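Local coordinates for probable AP endonuclease (PDB 6KI3), which probably cleaves DNA on the 5' side of abasic sites as a zinc-dependent endonuclease of DNA repair, with additional 3'-5' exonuclease and 3'-phosphatase activities, at residues K157-E162 with A186-S191; T148-H153 with G234-A239; G180-T185 with H219-L224. All blocks are in the same frame, centred on the assembly; numbering follows the deposited sequence.

Contact 1 of 3, residues K157-E162 with A186-S191. With ZN (zinc ion), chain I; nucleotides of chain C.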
loop_
_atom_site.group_PDB
_atom_site.type_symbol
_atom_site.label_atom_id
_atom_site.label_comp_id
_atom_site.label_asym_id
_atom_site.label_seq_id
_atom_site.Cartn_x
_atom_site.Cartn_y
_atom_site.Cartn_z
ATOM N N LYS A 157 1.779 12.342 -12.876
ATOM C CA LYS A 157 1.064 11.184 -12.365
ATOM C C LYS A 157 1.951 10.238 -11.570
ATOM O O LYS A 157 1.421 9.370 -10.867
ATOM C CB LYS A 157 0.409 10.406 -13.518
ATOM C CG LYS A 157 -0.242 11.292 -14.566
ATOM C CD LYS A 157 -0.981 10.468 -15.606
ATOM C CE LYS A 157 -1.310 11.302 -16.833
ATOM N NZ LYS A 157 -2.100 12.518 -16.494
ATOM N N TYR A 158 3.276 10.380 -11.664
ATOM C CA TYR A 158 4.228 9.560 -10.912
ATOM C C TYR A 158 3.974 8.070 -11.129
ATOM O O TYR A 158 3.995 7.267 -10.193
ATOM C CB TYR A 158 4.203 9.915 -9.425
ATOM C CG TYR A 158 4.607 11.348 -9.150
ATOM C CD1 TYR A 158 5.942 11.732 -9.183
ATOM C CD2 TYR A 158 3.654 12.314 -8.862
ATOM C CE1 TYR A 158 6.315 13.038 -8.936
ATOM C CE2 TYR A 158 4.019 13.624 -8.612
ATOM C CZ TYR A 158 5.350 13.980 -8.650
ATOM O OH TYR A 158 5.716 15.282 -8.403
ATOM N N SER A 159 3.727 7.699 -12.385
ATOM C CA SER A 159 3.561 6.306 -12.769
ATOM C C SER A 159 4.594 5.824 -13.772
ATOM O O SER A 159 4.800 4.610 -13.882
ATOM C CB SER A 159 2.156 6.070 -13.345
ATOM O OG SER A 159 1.165 6.287 -12.354
ATOM N N THR A 160 5.241 6.725 -14.505
ATOM C CA THR A 160 6.374 6.370 -15.340
ATOM C C THR A 160 7.662 6.521 -14.542
ATOM O O THR A 160 7.753 7.339 -13.624
ATOM C CB THR A 160 6.431 7.247 -16.593
ATOM O OG1 THR A 160 6.405 8.628 -16.213
ATOM C CG2 THR A 160 5.247 6.950 -17.502
ATOM N N MET A 161 8.664 5.717 -14.903
ATOM C CA MET A 161 9.913 5.730 -14.150
ATOM C C MET A 161 10.635 7.063 -14.279
ATOM O O MET A 161 11.420 7.427 -13.395
ATOM C CB MET A 161 10.817 4.586 -14.607
ATOM C CG MET A 161 11.724 4.060 -13.511
ATOM S SD MET A 161 10.785 3.604 -12.041
ATOM C CE MET A 161 9.694 2.356 -12.718
ATOM N N GLU A 162 10.385 7.805 -15.361
ATOM C CA GLU A 162 10.988 9.125 -15.506
ATOM C C GLU A 162 10.475 10.079 -14.434
ATOM O O GLU A 162 11.257 10.787 -13.790
ATOM C CB GLU A 162 10.708 9.679 -16.904
ATOM N N ALA A 186 -2.966 -0.878 -9.678
ATOM C CA ALA A 186 -4.203 -0.346 -10.238
ATOM C C ALA A 186 -4.105 1.141 -10.551
ATOM O O ALA A 186 -4.843 1.630 -11.414
ATOM C CB ALA A 186 -5.369 -0.595 -9.279
ATOM N N HIS A 187 -3.208 1.865 -9.879
ATOM C CA HIS A 187 -3.109 3.305 -10.086
ATOM C C HIS A 187 -2.243 3.641 -11.293
ATOM O O HIS A 187 -2.616 4.486 -12.113
ATOM C CB HIS A 187 -2.562 3.980 -8.829
ATOM C CG HIS A 187 -3.494 3.917 -7.660
ATOM N ND1 HIS A 187 -3.257 4.588 -6.480
ATOM C CD2 HIS A 187 -4.666 3.261 -7.492
ATOM C CE1 HIS A 187 -4.243 4.350 -5.636
ATOM N NE2 HIS A 187 -5.110 3.546 -6.225
ATOM N N ILE A 188 -1.078 2.996 -11.417
ATOM C CA ILE A 188 -0.237 3.239 -12.586
ATOM C C ILE A 188 -0.938 2.764 -13.849
ATOM O O ILE A 188 -0.731 3.322 -14.933
ATOM C CB ILE A 188 1.146 2.576 -12.418
ATOM C CG1 ILE A 188 1.031 1.050 -12.427
ATOM C CG2 ILE A 188 1.819 3.057 -11.139
ATOM C CD1 ILE A 188 2.369 0.343 -12.490
ATOM N N TRP A 189 -1.781 1.736 -13.732
ATOM C CA TRP A 189 -2.633 1.340 -14.847
ATOM C C TRP A 189 -3.629 2.441 -15.182
ATOM O O TRP A 189 -3.786 2.822 -16.347
ATOM C CB TRP A 189 -3.358 0.039 -14.505
ATOM C CG TRP A 189 -4.465 -0.323 -15.448
ATOM C CD1 TRP A 189 -5.781 0.020 -15.338
ATOM C CD2 TRP A 189 -4.356 -1.114 -16.637
ATOM N NE1 TRP A 189 -6.498 -0.501 -16.387
ATOM C CE2 TRP A 189 -5.646 -1.204 -17.199
ATOM C CE3 TRP A 189 -3.294 -1.754 -17.282
ATOM C CZ2 TRP A 189 -5.902 -1.907 -18.374
ATOM C CZ3 TRP A 189 -3.549 -2.450 -18.449
ATOM C CH2 TRP A 189 -4.842 -2.521 -18.983
ATOM N N SER A 190 -4.311 2.968 -14.159
ATOM C CA SER A 190 -5.247 4.065 -14.370
ATOM C C SER A 190 -4.549 5.300 -14.925
ATOM O O SER A 190 -5.165 6.087 -15.652
ATOM C CB SER A 190 -5.961 4.397 -13.058
ATOM O OG SER A 190 -6.749 5.569 -13.179
ATOM N N SER A 191 -3.270 5.485 -14.602
ATOM C CA SER A 191 -2.507 6.616 -15.114
ATOM C C SER A 191 -1.906 6.352 -16.490
ATOM O O SER A 191 -1.258 7.247 -17.043
ATOM C CB SER A 191 -1.402 6.997 -14.128
ATOM O OG SER A 191 -1.951 7.534 -12.937
HETATM ZN ZN ZN I . -6.868 2.850 -5.350
ATOM O "O5'" 3DR C 1 -7.112 2.359 -1.806
ATOM P P 3DR C 1 -6.329 3.422 -2.726
ATOM O OP1 3DR C 1 -5.743 4.396 -1.733
ATOM O OP2 3DR C 1 -5.314 2.573 -3.448
ATOM O OP3 3DR C 1 -7.401 4.017 -3.606
ATOM C "C2'" 3DR C 1 -8.492 0.804 2.084
ATOM C "C5'" 3DR C 1 -7.871 2.778 -0.675
ATOM C "C4'" 3DR C 1 -8.692 1.591 -0.189
ATOM O "O4'" 3DR C 1 -7.865 0.426 -0.173
ATOM C "C1'" 3DR C 1 -7.888 -0.199 1.111
ATOM C "C3'" 3DR C 1 -9.230 1.802 1.216
ATOM O "O3'" 3DR C 1 -10.622 1.482 1.234
#

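Contact 2 of 3, residues T148-H153 with G234-A239. With ZN (zinc ion), chain I; nucleotides of chain D; nucleotides of chain C; nucleotides of chain B.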
loop_
_atom_site.group_PDB
_atom_site.type_symbol
_atom_site.label_atom_id
_atom_site.label_comp_id
_atom_site.label_asym_id
_atom_site.label_seq_id
_atom_site.Cartn_x
_atom_site.Cartn_y
_atom_site.Cartn_z
ATOM N N THR A 148 1.847 5.741 -5.607
ATOM C CA THR A 148 1.577 6.146 -6.979
ATOM C C THR A 148 0.111 6.543 -7.113
ATOM O O THR A 148 -0.774 5.715 -6.845
ATOM C CB THR A 148 1.907 5.012 -7.948
ATOM O OG1 THR A 148 1.162 3.843 -7.588
ATOM C CG2 THR A 148 3.395 4.688 -7.907
ATOM N N PRO A 149 -0.194 7.781 -7.502
ATOM C CA PRO A 149 -1.599 8.197 -7.596
ATOM C C PRO A 149 -2.231 7.845 -8.933
ATOM O O PRO A 149 -1.631 7.141 -9.752
ATOM C CB PRO A 149 -1.518 9.713 -7.401
ATOM C CG PRO A 149 -0.199 10.072 -8.005
ATOM C CD PRO A 149 0.730 8.905 -7.734
ATOM N N HIS A 150 -3.445 8.337 -9.160
ATOM C CA HIS A 150 -4.155 8.113 -10.411
ATOM C C HIS A 150 -4.820 9.411 -10.844
ATOM O O HIS A 150 -5.552 10.026 -10.063
ATOM C CB HIS A 150 -5.201 6.999 -10.263
ATOM C CG HIS A 150 -6.227 7.271 -9.208
ATOM N ND1 HIS A 150 -7.400 7.945 -9.469
ATOM C CD2 HIS A 150 -6.251 6.971 -7.888
ATOM C CE1 HIS A 150 -8.105 8.046 -8.356
ATOM N NE2 HIS A 150 -7.430 7.462 -7.382
ATOM N N ASN A 151 -4.544 9.834 -12.074
ATOM C CA ASN A 151 -5.246 10.960 -12.675
ATOM C C ASN A 151 -5.122 10.850 -14.187
ATOM O O ASN A 151 -4.391 10.008 -14.713
ATOM C CB ASN A 151 -4.722 12.312 -12.161
ATOM C CG ASN A 151 -3.336 12.657 -12.688
ATOM O OD1 ASN A 151 -3.150 12.921 -13.877
ATOM N ND2 ASN A 151 -2.359 12.682 -11.790
ATOM N N LYS A 152 -5.850 11.721 -14.882
ATOM C CA LYS A 152 -5.887 11.719 -16.338
ATOM C C LYS A 152 -5.365 13.010 -16.944
ATOM O O LYS A 152 -4.543 12.968 -17.866
ATOM C CB LYS A 152 -7.324 11.465 -16.825
ATOM C CG LYS A 152 -7.491 11.581 -18.330
ATOM C CD LYS A 152 -8.186 10.361 -18.902
ATOM C CE LYS A 152 -7.893 10.211 -20.384
ATOM N NZ LYS A 152 -6.770 9.262 -20.626
ATOM N N HIS A 153 -5.814 14.162 -16.448
ATOM C CA HIS A 153 -5.576 15.433 -17.119
ATOM C C HIS A 153 -4.344 16.172 -16.615
ATOM O O HIS A 153 -3.958 17.178 -17.222
ATOM C CB HIS A 153 -6.803 16.337 -16.969
ATOM C CG HIS A 153 -8.085 15.686 -17.383
ATOM N ND1 HIS A 153 -8.273 15.148 -18.638
ATOM C CD2 HIS A 153 -9.240 15.482 -16.708
ATOM C CE1 HIS A 153 -9.492 14.642 -18.719
ATOM N NE2 HIS A 153 -10.098 14.832 -17.562
ATOM N N GLY A 234 -7.738 7.563 -15.261
ATOM C CA GLY A 234 -7.798 8.534 -14.186
ATOM C C GLY A 234 -8.787 8.183 -13.102
ATOM O O GLY A 234 -8.840 8.885 -12.088
ATOM N N ILE A 235 -9.566 7.116 -13.285
ATOM C CA ILE A 235 -10.567 6.672 -12.327
ATOM C C ILE A 235 -10.069 5.390 -11.676
ATOM O O ILE A 235 -9.481 4.529 -12.342
ATOM C CB ILE A 235 -11.933 6.459 -13.008
ATOM C CG1 ILE A 235 -12.331 7.701 -13.805
ATOM C CG2 ILE A 235 -13.003 6.139 -11.977
ATOM C CD1 ILE A 235 -13.483 7.471 -14.758
ATOM N N ASP A 236 -10.307 5.264 -10.375
ATOM C CA ASP A 236 -9.766 4.178 -9.567
ATOM C C ASP A 236 -10.893 3.237 -9.159
ATOM O O ASP A 236 -11.752 3.602 -8.348
ATOM C CB ASP A 236 -9.048 4.739 -8.342
ATOM C CG ASP A 236 -8.399 3.662 -7.504
ATOM O OD1 ASP A 236 -7.904 2.674 -8.086
ATOM O OD2 ASP A 236 -8.389 3.802 -6.264
ATOM N N ARG A 237 -10.884 2.025 -9.714
ATOM C CA ARG A 237 -11.823 0.969 -9.344
ATOM C C ARG A 237 -11.032 -0.312 -9.118
ATOM O O ARG A 237 -10.583 -0.946 -10.078
ATOM C CB ARG A 237 -12.890 0.764 -10.421
ATOM C CG ARG A 237 -13.798 1.960 -10.648
ATOM C CD ARG A 237 -14.561 2.328 -9.386
ATOM N NE ARG A 237 -14.270 3.695 -8.964
ATOM C CZ ARG A 237 -14.992 4.754 -9.315
ATOM N NH1 ARG A 237 -14.648 5.963 -8.888
ATOM N NH2 ARG A 237 -16.056 4.608 -10.090
ATOM N N HIS A 238 -10.866 -0.697 -7.854
ATOM C CA HIS A 238 -10.085 -1.882 -7.531
ATOM C C HIS A 238 -10.857 -3.153 -7.867
ATOM O O HIS A 238 -12.090 -3.185 -7.849
ATOM C CB HIS A 238 -9.701 -1.887 -6.051
ATOM C CG HIS A 238 -8.692 -0.843 -5.684
ATOM N ND1 HIS A 238 -8.104 -0.782 -4.440
ATOM C CD2 HIS A 238 -8.165 0.177 -6.400
ATOM C CE1 HIS A 238 -7.261 0.234 -4.402
ATOM N NE2 HIS A 238 -7.278 0.832 -5.581
ATOM N N ALA A 239 -10.111 -4.212 -8.172
ATOM C CA ALA A 239 -10.698 -5.503 -8.495
ATOM C C ALA A 239 -9.727 -6.603 -8.093
ATOM O O ALA A 239 -8.524 -6.372 -7.940
ATOM C CB ALA A 239 -11.049 -5.606 -9.984
HETATM ZN ZN ZN I . -6.868 2.850 -5.350
ATOM P P DC D 13 -8.212 13.908 -12.994
ATOM O OP1 DC D 13 -7.379 13.169 -13.963
ATOM O OP2 DC D 13 -8.189 15.387 -12.990
ATOM O "O5'" DC D 13 -9.733 13.440 -13.157
ATOM C "C5'" DC D 13 -10.042 12.055 -13.252
ATOM C "C4'" DC D 13 -11.522 11.812 -13.018
ATOM O "O4'" DC D 13 -11.889 12.297 -11.711
ATOM C "C3'" DC D 13 -12.450 12.545 -13.966
ATOM O "O3'" DC D 13 -12.625 11.782 -15.157
ATOM C "C2'" DC D 13 -13.748 12.626 -13.161
ATOM C "C1'" DC D 13 -13.266 12.627 -11.706
ATOM N N1 DC D 13 -13.445 13.939 -11.016
ATOM C C2 DC D 13 -14.544 14.132 -10.174
ATOM O O2 DC D 13 -15.352 13.208 -10.017
ATOM N N3 DC D 13 -14.693 15.328 -9.551
ATOM C C4 DC D 13 -13.799 16.298 -9.746
ATOM N N4 DC D 13 -13.988 17.460 -9.112
ATOM C C5 DC D 13 -12.673 16.120 -10.602
ATOM C C6 DC D 13 -12.538 14.938 -11.212
ATOM O "O5'" 3DR C 1 -7.112 2.359 -1.806
ATOM P P 3DR C 1 -6.329 3.422 -2.726
ATOM O OP1 3DR C 1 -5.743 4.396 -1.733
ATOM O OP2 3DR C 1 -5.314 2.573 -3.448
ATOM O OP3 3DR C 1 -7.401 4.017 -3.606
ATOM C "C2'" 3DR C 1 -8.492 0.804 2.084
ATOM C "C5'" 3DR C 1 -7.871 2.778 -0.675
ATOM C "C4'" 3DR C 1 -8.692 1.591 -0.189
ATOM O "O4'" 3DR C 1 -7.865 0.426 -0.173
ATOM C "C1'" 3DR C 1 -7.888 -0.199 1.111
ATOM C "C3'" 3DR C 1 -9.230 1.802 1.216
ATOM O "O3'" 3DR C 1 -10.622 1.482 1.234
ATOM P P DC B 8 -20.367 6.111 -5.548
ATOM O OP1 DC B 8 -21.016 5.110 -6.425
ATOM O OP2 DC B 8 -20.901 6.360 -4.191
ATOM O "O5'" DC B 8 -18.818 5.739 -5.412
ATOM C "C5'" DC B 8 -17.999 5.704 -6.573
ATOM C "C4'" DC B 8 -16.582 6.144 -6.253
ATOM O "O4'" DC B 8 -16.578 7.521 -5.846
ATOM C "C3'" DC B 8 -15.922 5.408 -5.099
ATOM O "O3'" DC B 8 -15.223 4.270 -5.589
ATOM C "C2'" DC B 8 -14.956 6.450 -4.504
ATOM C "C1'" DC B 8 -15.367 7.766 -5.178
ATOM N N1 DC B 8 -15.564 8.891 -4.221
ATOM C C2 DC B 8 -14.608 9.911 -4.150
ATOM O O2 DC B 8 -13.617 9.861 -4.889
ATOM N N3 DC B 8 -14.797 10.929 -3.274
ATOM C C4 DC B 8 -15.880 10.947 -2.497
ATOM N N4 DC B 8 -16.023 11.971 -1.649
ATOM C C5 DC B 8 -16.864 9.916 -2.553
ATOM C C6 DC B 8 -16.666 8.916 -3.419
HETATM O O HOH W 1 -7.957 6.137 -4.883
#

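Contact 3 of 3, residues G180-T185 with H219-L224. With ZN (zinc ion), chain J.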
loop_
_atom_site.group_PDB
_atom_site.type_symbol
_atom_site.label_atom_id
_atom_site.label_comp_id
_atom_site.label_asym_id
_atom_site.label_seq_id
_atom_site.Cartn_x
_atom_site.Cartn_y
_atom_site.Cartn_z
ATOM N N GLY A 180 9.846 6.270 1.488
ATOM C CA GLY A 180 9.726 5.083 0.670
ATOM C C GLY A 180 8.744 5.297 -0.469
ATOM O O GLY A 180 8.151 6.368 -0.613
ATOM N N LEU A 181 8.592 4.248 -1.272
ATOM C CA LEU A 181 7.710 4.256 -2.431
ATOM C C LEU A 181 6.697 3.130 -2.301
ATOM O O LEU A 181 7.063 1.996 -1.973
ATOM C CB LEU A 181 8.507 4.103 -3.730
ATOM C CG LEU A 181 7.706 3.788 -4.995
ATOM C CD1 LEU A 181 6.820 4.962 -5.380
ATOM C CD2 LEU A 181 8.632 3.409 -6.142
ATOM N N CYS A 182 5.431 3.446 -2.552
ATOM C CA CYS A 182 4.363 2.457 -2.610
ATOM C C CYS A 182 3.830 2.412 -4.034
ATOM O O CYS A 182 3.310 3.413 -4.538
ATOM C CB CYS A 182 3.243 2.785 -1.623
ATOM S SG CYS A 182 1.902 1.573 -1.615
ATOM N N ILE A 183 3.965 1.261 -4.680
ATOM C CA ILE A 183 3.550 1.080 -6.065
ATOM C C ILE A 183 2.193 0.388 -6.057
ATOM O O ILE A 183 2.094 -0.805 -5.749
ATOM C CB ILE A 183 4.584 0.277 -6.864
ATOM C CG1 ILE A 183 5.915 1.029 -6.911
ATOM C CG2 ILE A 183 4.078 0.003 -8.272
ATOM C CD1 ILE A 183 7.026 0.247 -7.568
ATOM N N ASP A 184 1.145 1.137 -6.389
ATOM C CA ASP A 184 -0.200 0.593 -6.531
ATOM C C ASP A 184 -0.417 0.285 -8.009
ATOM O O ASP A 184 -0.494 1.200 -8.836
ATOM C CB ASP A 184 -1.247 1.571 -6.000
ATOM C CG ASP A 184 -2.602 0.921 -5.789
ATOM O OD1 ASP A 184 -3.058 0.175 -6.680
ATOM O OD2 ASP A 184 -3.211 1.150 -4.722
ATOM N N THR A 185 -0.511 -1.007 -8.335
ATOM C CA THR A 185 -0.582 -1.420 -9.734
ATOM C C THR A 185 -1.849 -0.907 -10.409
ATOM O O THR A 185 -1.827 -0.539 -11.588
ATOM C CB THR A 185 -0.500 -2.944 -9.838
ATOM O OG1 THR A 185 -1.548 -3.536 -9.057
ATOM C CG2 THR A 185 0.846 -3.441 -9.331
ATOM N N HIS A 219 13.088 0.127 0.472
ATOM C CA HIS A 219 12.085 1.145 0.765
ATOM C C HIS A 219 10.962 1.140 -0.268
ATOM O O HIS A 219 10.426 2.188 -0.631
ATOM C CB HIS A 219 12.726 2.528 0.840
ATOM C CG HIS A 219 13.542 2.752 2.074
ATOM N ND1 HIS A 219 14.637 1.977 2.395
ATOM C CD2 HIS A 219 13.427 3.667 3.066
ATOM C CE1 HIS A 219 15.157 2.404 3.532
ATOM N NE2 HIS A 219 14.442 3.428 3.959
ATOM N N ILE A 220 10.594 -0.043 -0.758
ATOM C CA ILE A 220 9.548 -0.189 -1.764
ATOM C C ILE A 220 8.529 -1.204 -1.264
ATOM O O ILE A 220 8.897 -2.310 -0.854
ATOM C CB ILE A 220 10.118 -0.624 -3.128
ATOM C CG1 ILE A 220 10.999 0.480 -3.720
ATOM C CG2 ILE A 220 8.994 -0.979 -4.087
ATOM C CD1 ILE A 220 11.545 0.159 -5.100
ATOM N N MET A 221 7.253 -0.822 -1.291
ATOM C CA MET A 221 6.145 -1.713 -0.978
ATOM C C MET A 221 5.148 -1.681 -2.130
ATOM O O MET A 221 5.200 -0.808 -3.000
ATOM C CB MET A 221 5.457 -1.326 0.338
ATOM C CG MET A 221 4.683 -0.022 0.274
ATOM S SD MET A 221 3.715 0.269 1.764
ATOM C CE MET A 221 2.452 -0.990 1.597
ATOM N N PHE A 222 4.224 -2.640 -2.130
ATOM C CA PHE A 222 3.321 -2.829 -3.256
ATOM C C PHE A 222 1.878 -2.979 -2.802
ATOM O O PHE A 222 1.595 -3.606 -1.776
ATOM C CB PHE A 222 3.717 -4.056 -4.080
ATOM C CG PHE A 222 4.909 -3.831 -4.954
ATOM C CD1 PHE A 222 6.186 -4.060 -4.476
ATOM C CD2 PHE A 222 4.753 -3.383 -6.256
ATOM C CE1 PHE A 222 7.284 -3.851 -5.279
ATOM C CE2 PHE A 222 5.849 -3.171 -7.066
ATOM C CZ PHE A 222 7.118 -3.406 -6.577
ATOM N N HIS A 223 0.974 -2.397 -3.586
ATOM C CA HIS A 223 -0.458 -2.661 -3.507
ATOM C C HIS A 223 -0.828 -3.488 -4.733
ATOM O O HIS A 223 -0.862 -2.965 -5.852
ATOM C CB HIS A 223 -1.262 -1.363 -3.458
ATOM C CG HIS A 223 -1.139 -0.619 -2.165
ATOM N ND1 HIS A 223 -1.546 0.690 -2.020
ATOM C CD2 HIS A 223 -0.664 -1.001 -0.957
ATOM C CE1 HIS A 223 -1.324 1.083 -0.779
ATOM N NE2 HIS A 223 -0.788 0.076 -0.114
ATOM N N LEU A 224 -1.088 -4.779 -4.526
ATOM C CA LEU A 224 -1.399 -5.697 -5.623
ATOM C C LEU A 224 -2.895 -5.624 -5.902
ATOM O O LEU A 224 -3.696 -6.350 -5.312
ATOM C CB LEU A 224 -0.960 -7.116 -5.284
ATOM C CG LEU A 224 0.536 -7.330 -5.051
ATOM C CD1 LEU A 224 0.859 -8.815 -4.958
ATOM C CD2 LEU A 224 1.352 -6.664 -6.147
HETATM ZN ZN ZN J . -3.491 1.786 -2.715
#

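Contact 1 of 3, residues K157-E162 with A186-S191
Ser159 and Ser191 meet through a methylene-to-hydroxyl contact: OG of Ser159 lies 3.2 Å from CB of Ser191, while the two OG atoms are 3.4 Å apart. The same Ser159 oxygen sits over the helix backbone, 3.4 Å from CA of Ile188. Van der Waals packing continues on the Ile188 side chain, whose CG2 branch is 3.7 Å from CB of Ser159. Ile188 chi1 (67°) puts CG1 between the backbone N and the carbonyl carbon, which leaves CG2 beside N and alongside the serine. The aliphatic chain of Lys157 also packs on Ser191: CB is 3.8 Å from its OG and CD 3.5 Å from its backbone O, before a bend at chi4 (-56°) turns the ammonium group; NZ is held by His154 and Asn151.

In the TIM barrel of the endonuclease IV family, this packing joins the loop leading into helix 161-174 to the short helix 185-190, which directly follows strand 179-184. Thr160 occupies the N-cap position of the longer helix.

Within the segments, Ser159 OG donates a weak bond to the carbonyl O of Lys157, and the backbone N of Ser191 bonds to the carbonyl O of His187 as part of the short helix. Metal coordination belongs to His187: its ring leads away from residues 157-162, NE2 binds zinc at 2.1 Å, and ND1 is hydrogen-bonded to the carbonyl O of Thr148.

Contact 2 of 3, residues T148-H153 with G234-A239
With chi1 at 59°, His150 places CG between its own backbone N and carbonyl carbon, and the ring reaches Gly234 and Asp236; Asp236 answers with CG anti to its backbone N (chi1 -177°), which carries its carboxylate on to the zinc. These loops belong to the catalytic end of an endonuclease IV-type TIM barrel. CB of Asp236 lies over one face of the His150 ring, offset toward the rim, in a CH-pi contact 3.4 Å from the centroid and 16° off the ring normal. At the ring edge, ND1 donates to Gly234 O at 3.1 Å; the oxygen is near the ring plane, but the donor stands above the carbonyl plane. One face contact and one edge bond thus restrain the ring's rotation. Gly234 itself fits closely against the other loop, its CA 3.5 Å from C of Asn151.

Zinc is bound by Asp236 OD2 at 2.0 Å and by His238 NE2 at 2.1 Å; His187 NE2 completes the protein ligands, and two phosphate oxygens of the abasic-site analogue in chain C also coordinate. A water connects this first shell to His150: it donates to one of those oxygens, OP3, lies 2.9 Å from His150 NE2 and donates to Asp236 OD2 at 2.7 Å.

Contact 3 of 3, residues G180-T185 with H219-L224
His223 and Asp184 meet as a bridged pair on neighbouring parallel strands of the TIM barrel, 180-184 and 220-223. From the His223 backbone, CB lies 3.5 Å from CG of Asp184. The ring begins at CG, which chi1 (-71°) sets anti to the carbonyl carbon; its plane stands 87° from the Asp184 carboxylate. Next, ND1 binds zinc at 2.3 Å, while Asp184 OD2 binds the same ion at 2.1 Å; Glu147 and Glu276 are further protein ligands. Cys182 SG stands over the centre of one ring face in a sulfur-aromatic contact, 3.4 Å from the centroid and 12° off the normal; CE1 and NE2 are its nearest ring atoms, and CD2 lies 3.7 Å from the same SG. At the tip, NE2 is hydrogen-bonded to Gln48, so the ring is gripped at both nitrogens and covered on a face.

On the other side of the sheet, where Leu181, Ile183, Ile220 and Phe222 project, Ile183 and Phe222 lie side by side. The two segments are joined by five backbone hydrogen bonds, from Leu181 N to His219 O through to Thr185 N to His223 O. Ile183 contributes both its N and its O to this series. Its side chain ends with CD1 3.6 Å from CE2 of Phe222.

From the N terminus, the chain first reaches 148-153, which pairs with 234-239 some 80 residues later to close contact 2, the longest of the three loops. Within that span come 157-162, then strand 179-184 and helix 185-190; contact 1 closes when 186-191 returns to 157-162. Contact 3 starts at 180-185, inside the loop of contact 1, and closes later at 219-224, so contacts 1 and 3 cross while contact 2 encloses both. Thr148 ties contact 2 to contact 3: its N lies 2.9 Å from Cys182 O, and its OG1 3.0 Å from Asp184 N. Lys157 O packs 3.2 Å from Pro149 CD between contacts 1 and 2, which share one zinc ion, whereas contact 3 joins barrel strands at another.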